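Local coordinates for pectate lyase (Bacillus, PDB 3VMW), which probably acts as a pectate lyase, a secreted enzyme of the polysaccharide lyase 1 family that breaks down pectic polysaccharide, at residues A[65-70]-A[96-101]; A[100-105]-A[127-132]. One frame throughout, in Å; residues are numbered along the deposited sequence.

Contact 1 (A[65-70]-A[96-101]). With SO4 (sulfate ion), chain F.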
ATOM      1  N   LEU A  65     -11.483  13.418   3.783  1.00 20.45           N
ATOM      2  CA  LEU A  65     -11.080  12.035   3.604  1.00 22.88           C
ATOM      3  C   LEU A  65     -12.092  11.153   4.304  1.00 25.11           C
ATOM      4  O   LEU A  65     -12.921  11.631   5.060  1.00 23.85           O
ATOM      5  CB  LEU A  65      -9.670  11.781   4.143  1.00 28.09           C
ATOM      6  CG  LEU A  65      -9.411  12.332   5.553  1.00 29.36           C
ATOM      7  CD1 LEU A  65      -9.987  11.392   6.624  1.00 25.59           C
ATOM      8  CD2 LEU A  65      -7.921  12.531   5.761  1.00 26.33           C
ATOM      9  N   ILE A  66     -12.036   9.872   4.016  1.00 24.54           N
ATOM     10  CA  ILE A  66     -12.858   8.891   4.689  1.00 21.30           C
ATOM     11  C   ILE A  66     -12.118   8.438   5.948  1.00 23.47           C
ATOM     12  O   ILE A  66     -11.033   7.835   5.877  1.00 22.87           O
ATOM     13  CB  ILE A  66     -13.190   7.717   3.773  1.00 23.49           C
ATOM     14  CG1 ILE A  66     -13.908   8.232   2.506  1.00 22.68           C
ATOM     15  CG2 ILE A  66     -14.031   6.689   4.544  1.00 22.46           C
ATOM     16  CD1 ILE A  66     -15.356   8.811   2.745  1.00 23.31           C
ATOM     17  N   ASP A  67     -12.690   8.788   7.103  1.00 23.81           N
ATOM     18  CA  ASP A  67     -11.962   8.774   8.389  1.00 24.47           C
ATOM     19  C   ASP A  67     -12.259   7.464   9.116  1.00 25.29           C
ATOM     20  O   ASP A  67     -13.233   7.366   9.872  1.00 26.52           O
ATOM     21  CB  ASP A  67     -12.442  10.001   9.209  1.00 25.02           C
ATOM     22  CG  ASP A  67     -11.417  10.525  10.250  1.00 32.30           C
ATOM     23  OD1 ASP A  67     -10.304  10.008  10.335  1.00 26.08           O
ATOM     24  OD2 ASP A  67     -11.784  11.473  11.004  1.00 36.35           O
ATOM     25  N   VAL A  68     -11.425   6.455   8.907  1.00 22.43           N
ATOM     26  CA  VAL A  68     -11.561   5.192   9.647  1.00 27.03           C
ATOM     27  C   VAL A  68     -10.807   5.325  10.963  1.00 28.44           C
ATOM     28  O   VAL A  68      -9.622   4.951  11.083  1.00 22.79           O
ATOM     29  CB  VAL A  68     -11.054   3.954   8.832  1.00 28.00           C
ATOM     30  CG1 VAL A  68     -11.239   2.662   9.625  1.00 23.72           C
ATOM     31  CG2 VAL A  68     -11.805   3.864   7.483  1.00 21.49           C
ATOM     32  N   LYS A  69     -11.508   5.890  11.943  1.00 24.28           N
ATOM     33  CA  LYS A  69     -10.901   6.299  13.196  1.00 18.24           C
ATOM     34  C   LYS A  69     -12.002   6.241  14.203  1.00 23.26           C
ATOM     35  O   LYS A  69     -13.149   6.539  13.885  1.00 26.29           O
ATOM     36  CB  LYS A  69     -10.420   7.762  13.109  1.00 20.55           C
ATOM     37  CG  LYS A  69      -9.778   8.304  14.397  1.00 23.37           C
ATOM     38  CD  LYS A  69      -9.484   9.822  14.303  1.00 30.39           C
ATOM     39  CE  LYS A  69      -8.330  10.143  13.314  1.00 28.30           C
ATOM     40  NZ  LYS A  69      -7.932  11.598  13.497  1.00 27.16           N
ATOM     41  N   ASN A  70     -11.665   5.854  15.419  1.00 20.97           N
ATOM     42  CA  ASN A  70     -12.651   5.875  16.508  1.00 21.21           C
ATOM     43  C   ASN A  70     -13.180   7.294  16.677  1.00 20.67           C
ATOM     44  O   ASN A  70     -12.406   8.264  16.645  1.00 22.96           O
ATOM     45  CB  ASN A  70     -11.980   5.391  17.797  1.00 24.48           C
ATOM     46  CG  ASN A  70     -12.971   5.233  18.953  1.00 32.10           C
ATOM     47  OD1 ASN A  70     -13.529   6.212  19.431  1.00 30.76           O
ATOM     48  ND2 ASN A  70     -13.163   4.000  19.413  1.00 34.73           N
ATOM     49  N   GLY A  96      -9.555  10.048  -0.476  1.00 20.33           N
ATOM     50  CA  GLY A  96      -8.887   8.837  -0.023  1.00 21.86           C
ATOM     51  C   GLY A  96      -9.378   8.378   1.334  1.00 20.53           C
ATOM     52  O   GLY A  96     -10.238   9.003   1.962  1.00 21.25           O
ATOM     53  N   ILE A  97      -8.818   7.264   1.788  1.00 19.58           N
ATOM     54  CA  ILE A  97      -9.214   6.655   3.051  1.00 17.08           C
ATOM     55  C   ILE A  97      -8.062   6.787   4.030  1.00 20.49           C
ATOM     56  O   ILE A  97      -6.892   6.573   3.645  1.00 21.11           O
ATOM     57  CB  ILE A  97      -9.512   5.166   2.834  1.00 20.47           C
ATOM     58  CG1 ILE A  97     -10.667   5.028   1.843  1.00 18.66           C
ATOM     59  CG2 ILE A  97      -9.765   4.460   4.165  1.00 21.64           C
ATOM     60  CD1 ILE A  97     -11.041   3.555   1.545  1.00 21.55           C
ATOM     61  N   ARG A  98      -8.365   7.156   5.277  1.00 17.70           N
ATOM     62  CA  ARG A  98      -7.322   7.153   6.323  1.00 20.57           C
ATOM     63  C   ARG A  98      -7.647   6.138   7.423  1.00 19.43           C
ATOM     64  O   ARG A  98      -8.743   6.174   8.005  1.00 20.79           O
ATOM     65  CB  ARG A  98      -7.131   8.540   6.955  1.00 21.14           C
ATOM     66  CG  ARG A  98      -5.924   8.563   7.949  1.00 22.38           C
ATOM     67  CD  ARG A  98      -5.633   9.976   8.459  1.00 20.64           C
ATOM     68  NE  ARG A  98      -6.817  10.509   9.136  1.00 20.89           N
ATOM     69  CZ  ARG A  98      -6.973  11.781   9.473  1.00 21.79           C
ATOM     70  NH1 ARG A  98      -8.093  12.165  10.084  1.00 21.23           N
ATOM     71  NH2 ARG A  98      -6.028  12.666   9.196  1.00 21.11           N
ATOM     72  N   LEU A  99      -6.710   5.222   7.694  1.00 17.75           N
ATOM     73  CA  LEU A  99      -6.839   4.311   8.839  1.00 19.99           C
ATOM     74  C   LEU A  99      -6.017   4.869   9.996  1.00 20.64           C
ATOM     75  O   LEU A  99      -4.778   4.976   9.869  1.00 18.98           O
ATOM     76  CB  LEU A  99      -6.327   2.903   8.523  1.00 20.86           C
ATOM     77  CG  LEU A  99      -6.809   2.172   7.256  1.00 26.79           C
ATOM     78  CD1 LEU A  99      -6.544   0.656   7.331  1.00 25.79           C
ATOM     79  CD2 LEU A  99      -8.209   2.424   6.990  1.00 22.10           C
ATOM     80  N   SER A 100      -6.686   5.214  11.103  1.00 17.42           N
ATOM     81  CA  SER A 100      -5.967   5.689  12.302  1.00 20.80           C
ATOM     82  C   SER A 100      -6.269   4.768  13.469  1.00 22.96           C
ATOM     83  O   SER A 100      -7.427   4.666  13.918  1.00 22.17           O
ATOM     84  CB  SER A 100      -6.384   7.115  12.740  1.00 27.53           C
ATOM     85  OG  SER A 100      -6.419   8.005  11.647  1.00 36.65           O
ATOM     86  N   ASN A 101      -5.225   4.129  13.973  1.00 18.60           N
ATOM     87  CA  ASN A 101      -5.347   3.169  15.061  1.00 20.22           C
ATOM     88  C   ASN A 101      -6.464   2.188  14.747  1.00 21.51           C
ATOM     89  O   ASN A 101      -7.310   1.881  15.602  1.00 21.48           O
ATOM     90  CB  ASN A 101      -5.567   3.879  16.411  1.00 20.98           C
ATOM     91  CG  ASN A 101      -5.210   2.991  17.581  1.00 22.24           C
ATOM     92  OD1 ASN A 101      -4.757   1.882  17.381  1.00 28.06           O
ATOM     93  ND2 ASN A 101      -5.430   3.469  18.810  1.00 24.29           N
TER
HETATM   94  S   SO4 F 906      -7.534  12.938  17.051  1.00 35.30           S
HETATM   95  O1  SO4 F 906      -6.181  13.499  17.049  1.00 43.59           O
HETATM   96  O2  SO4 F 906      -7.558  11.657  16.382  1.00 40.22           O
HETATM   97  O3  SO4 F 906      -7.822  12.777  18.473  1.00 40.08           O
HETATM   98  O4  SO4 F 906      -8.471  13.852  16.412  1.00 33.27           O
HETATM   99  O   HOH W   1      -8.531   8.417  10.041  1.00 28.04           O
HETATM  100  O   HOH W   2      -9.073   5.207  16.058  1.00 23.36           O
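The carbonyl oxygen of Arg98 is gripped twice: Val68 N reaches Arg98 O at 2.8 Å, through a bond bent to 140° at the hydrogen, and a water donates to Arg98 O at 3.0 Å. That water also accepts from Arg98 NE, in the guanidinium plane, and from Ser100 OG. Straighter backbone bonds, Ile66 N to Gly96 O, Arg98 N to Ile66 O and Ser100 N to Val68 O, complete the parallel pairing. The Arg98 chain bends at its third torsion (59°), bringing its end back toward strand 66-68. There NH1 of Arg98 forms a salt bridge at 3.1 Å with Asp67 OD1, which lies in the guanidinium plane but is met from above the carboxylate. Leu65 CD2 sits over the centre of one guanidinium face, while NH2 pairs with Glu119. An alanine at Arg98 is likely to leave the carboxylates of Asp67 and Glu119 without their positive mate and Leu65 CD2 without the group it covers. Lys69 NZ turns to a sulfate, 2.9 Å from its O2. On the sheet face away from Asp67 and Arg98, Val68 CB packs against Leu99 CD2 at 3.7 Å, one rung of the parallel beta-helix known from this lyase family.

Contact 2 (A[100-105]-A[127-132])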
ATOM      1  N   SER A 100      -6.686   5.214  11.103  1.00 17.42           N
ATOM      2  CA  SER A 100      -5.967   5.689  12.302  1.00 20.80           C
ATOM      3  C   SER A 100      -6.269   4.768  13.469  1.00 22.96           C
ATOM      4  O   SER A 100      -7.427   4.666  13.918  1.00 22.17           O
ATOM      5  CB  SER A 100      -6.384   7.115  12.740  1.00 27.53           C
ATOM      6  OG  SER A 100      -6.419   8.005  11.647  1.00 36.65           O
ATOM      7  N   ASN A 101      -5.225   4.129  13.973  1.00 18.60           N
ATOM      8  CA  ASN A 101      -5.347   3.169  15.061  1.00 20.22           C
ATOM      9  C   ASN A 101      -6.464   2.188  14.747  1.00 21.51           C
ATOM     10  O   ASN A 101      -7.310   1.881  15.602  1.00 21.48           O
ATOM     11  CB  ASN A 101      -5.567   3.879  16.411  1.00 20.98           C
ATOM     12  CG  ASN A 101      -5.210   2.991  17.581  1.00 22.24           C
ATOM     13  OD1 ASN A 101      -4.757   1.882  17.381  1.00 28.06           O
ATOM     14  ND2 ASN A 101      -5.430   3.469  18.810  1.00 24.29           N
ATOM     15  N   ALA A 102      -6.445   1.703  13.498  1.00 22.86           N
ATOM     16  CA  ALA A 102      -7.488   0.809  12.980  1.00 23.01           C
ATOM     17  C   ALA A 102      -6.903  -0.604  12.921  1.00 26.11           C
ATOM     18  O   ALA A 102      -5.790  -0.812  12.417  1.00 22.41           O
ATOM     19  CB  ALA A 102      -7.930   1.259  11.601  1.00 19.21           C
ATOM     20  N   HIS A 103      -7.645  -1.557  13.460  1.00 26.52           N
ATOM     21  CA  HIS A 103      -7.163  -2.922  13.619  1.00 28.65           C
ATOM     22  C   HIS A 103      -8.125  -3.903  12.955  1.00 26.10           C
ATOM     23  O   HIS A 103      -9.351  -3.803  13.106  1.00 26.42           O
ATOM     24  CB  HIS A 103      -7.001  -3.251  15.110  1.00 26.66           C
ATOM     25  CG  HIS A 103      -5.903  -2.480  15.771  1.00 28.01           C
ATOM     26  ND1 HIS A 103      -5.959  -1.111  15.959  1.00 32.44           N
ATOM     27  CD2 HIS A 103      -4.703  -2.875  16.255  1.00 23.37           C
ATOM     28  CE1 HIS A 103      -4.846  -0.701  16.547  1.00 24.89           C
ATOM     29  NE2 HIS A 103      -4.077  -1.754  16.753  1.00 33.06           N
ATOM     30  N   ASN A 104      -7.558  -4.837  12.197  1.00 20.95           N
ATOM     31  CA  ASN A 104      -8.355  -5.844  11.506  1.00 20.40           C
ATOM     32  C   ASN A 104      -9.268  -5.204  10.479  1.00 24.85           C
ATOM     33  O   ASN A 104     -10.494  -5.220  10.628  1.00 24.32           O
ATOM     34  CB  ASN A 104      -9.178  -6.683  12.497  1.00 24.34           C
ATOM     35  CG  ASN A 104      -9.761  -7.921  11.836  1.00 26.99           C
ATOM     36  OD1 ASN A 104      -9.245  -8.375  10.811  1.00 26.36           O
ATOM     37  ND2 ASN A 104     -10.849  -8.469  12.405  1.00 25.78           N
ATOM     38  N   ILE A 105      -8.652  -4.696   9.413  1.00 23.27           N
ATOM     39  CA  ILE A 105      -9.319  -3.904   8.409  1.00 26.01           C
ATOM     40  C   ILE A 105      -8.989  -4.485   7.048  1.00 22.94           C
ATOM     41  O   ILE A 105      -7.818  -4.783   6.775  1.00 21.52           O
ATOM     42  CB  ILE A 105      -8.790  -2.420   8.386  1.00 22.08           C
ATOM     43  CG1 ILE A 105      -8.686  -1.830   9.809  1.00 20.59           C
ATOM     44  CG2 ILE A 105      -9.662  -1.587   7.413  1.00 24.75           C
ATOM     45  CD1 ILE A 105     -10.083  -1.565  10.536  1.00 23.72           C
ATOM     46  N   ASP A 127      -1.041   5.928  12.826  1.00 20.68           N
ATOM     47  CA  ASP A 127      -1.388   5.876  14.240  1.00 24.87           C
ATOM     48  C   ASP A 127      -1.534   4.455  14.788  1.00 22.25           C
ATOM     49  O   ASP A 127      -2.520   4.147  15.453  1.00 19.43           O
ATOM     50  CB  ASP A 127      -2.678   6.693  14.494  1.00 22.16           C
ATOM     51  CG  ASP A 127      -2.530   8.156  14.075  1.00 27.33           C
ATOM     52  OD1 ASP A 127      -1.409   8.702  14.221  1.00 24.38           O
ATOM     53  OD2 ASP A 127      -3.515   8.744  13.587  1.00 26.31           O
ATOM     54  N   ASP A 128      -0.527   3.616  14.547  1.00 22.01           N
ATOM     55  CA  ASP A 128      -0.475   2.270  15.135  1.00 20.18           C
ATOM     56  C   ASP A 128      -1.593   1.343  14.648  1.00 20.55           C
ATOM     57  O   ASP A 128      -2.009   0.432  15.376  1.00 21.57           O
ATOM     58  CB  ASP A 128      -0.513   2.363  16.666  1.00 29.95           C
ATOM     59  CG  ASP A 128       0.625   3.238  17.229  1.00 46.43           C
ATOM     60  OD1 ASP A 128       1.599   2.669  17.764  1.00 52.34           O
ATOM     61  OD2 ASP A 128       0.558   4.492  17.128  1.00 49.97           O
ATOM     62  N   SER A 129      -2.089   1.577  13.436  1.00 17.01           N
ATOM     63  CA  SER A 129      -2.993   0.605  12.814  1.00 19.57           C
ATOM     64  C   SER A 129      -2.271  -0.733  12.611  1.00 25.55           C
ATOM     65  O   SER A 129      -1.067  -0.742  12.291  1.00 20.09           O
ATOM     66  CB  SER A 129      -3.470   1.126  11.459  1.00 23.52           C
ATOM     67  OG  SER A 129      -4.301   2.278  11.594  1.00 20.99           O
ATOM     68  N   LYS A 130      -2.982  -1.850  12.789  1.00 18.80           N
ATOM     69  CA  LYS A 130      -2.375  -3.182  12.613  1.00 23.23           C
ATOM     70  C   LYS A 130      -3.375  -4.155  11.990  1.00 22.54           C
ATOM     71  O   LYS A 130      -4.597  -4.027  12.176  1.00 23.68           O
ATOM     72  CB  LYS A 130      -1.916  -3.794  13.942  1.00 22.05           C
ATOM     73  CG  LYS A 130      -0.797  -3.043  14.712  1.00 24.72           C
ATOM     74  CD  LYS A 130      -0.905  -3.504  16.159  1.00 36.60           C
ATOM     75  CE  LYS A 130       0.407  -3.480  16.922  1.00 45.54           C
ATOM     76  NZ  LYS A 130       1.054  -2.167  16.939  1.00 44.49           N
ATOM     77  N   ASN A 131      -2.840  -5.129  11.258  1.00 18.21           N
ATOM     78  CA  ASN A 131      -3.653  -6.186  10.670  1.00 18.43           C
ATOM     79  C   ASN A 131      -4.588  -5.599   9.639  1.00 21.80           C
ATOM     80  O   ASN A 131      -5.810  -5.498   9.816  1.00 20.93           O
ATOM     81  CB  ASN A 131      -4.359  -6.989  11.760  1.00 21.11           C
ATOM     82  CG  ASN A 131      -3.378  -7.844  12.527  1.00 25.01           C
ATOM     83  OD1 ASN A 131      -3.006  -8.917  12.073  1.00 34.45           O
ATOM     84  ND2 ASN A 131      -2.879  -7.335  13.618  1.00 20.09           N
ATOM     85  N   VAL A 132      -3.974  -5.196   8.544  1.00 18.72           N
ATOM     86  CA  VAL A 132      -4.675  -4.487   7.500  1.00 17.22           C
ATOM     87  C   VAL A 132      -4.313  -5.201   6.198  1.00 18.31           C
ATOM     88  O   VAL A 132      -3.121  -5.464   5.938  1.00 20.40           O
ATOM     89  CB  VAL A 132      -4.176  -3.058   7.399  1.00 17.21           C
ATOM     90  CG1 VAL A 132      -4.821  -2.335   6.194  1.00 21.04           C
ATOM     91  CG2 VAL A 132      -4.476  -2.267   8.745  1.00 17.65           C
TER
HETATM   92  O   HOH W   3      -4.851  10.849  11.927  1.00 46.18           O
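A corner shared by two successive coils of the parallel beta-helix is built here, where the chain turns at Asn104 and at Asn131, whose CA atoms lie 4.8 Å apart. Ahead of it, Ser129 OG stands in for a backbone acceptor: Ala102 N donates to Ser129 OG at 2.9 Å in a nearly straight bond (173°). The same hydroxyl is hydrogen-bonded to Thr126 O, which is likely to hold its rotation. Ala102 O then accepts from Lys130 N. Lys130 O is approached twice, by Asn104 N at 3.1 Å and by the CA-H of His103.

The imidazole of His103 turns one face to the backbone of Lys130, whose N lies 4.0 Å above the ring plane, over its centre. Both side chains leave the backbone with CG anti to the carbonyl carbon (chi1 -68° for His103, -63° for Lys130) and run side by side, bringing Lys130 CB to 3.7 Å from His103 CD2 and Lys130 CD alongside NE2. ND1 makes a weak bond to Asn101 O at the ring edge. At the start of the pairing, a water donates to both Ser100 OG and Asp127 OD2.

Beyond the corner, Ile105 N bonds to Asn131 O at 3.0 Å, and Ile105 CB faces Val132 CG2. Asn104 and Asn131 share a left-handed backbone conformation, and the Asn104 side chain accepts at OD1 from the backbone of Thr15 and Gly16 and donates from ND2 to OD1 of Asn80, an arrangement consistent with the asparagine ladder of beta-helical pectate lyases.

In the fold
Contacts 1 and 2, with centres 10 Å apart, show how successive coils of a beta-helix stack, strand on strand in contact 1 and turn on turn in contact 2. They share Ser100 and Asn101 on strand 97-103: 65-70 pairs along one edge, and 127-132 lies on the opposite edge. Leu99 ties them together. Leu99 O is 3.2 Å from Ser129 OG, a probable but weak hydrogen bond, and Leu99 CD1 packs 3.6 Å from Val132 CG1 and 3.8 Å from Ile105 CG2. Both contacts also come near sulfate, probably from the crystallisation liquor: Lys69 NZ hydrogen-bonds one sulfate, and the nearest atoms of the His103 side chain and another are about 3 Å apart.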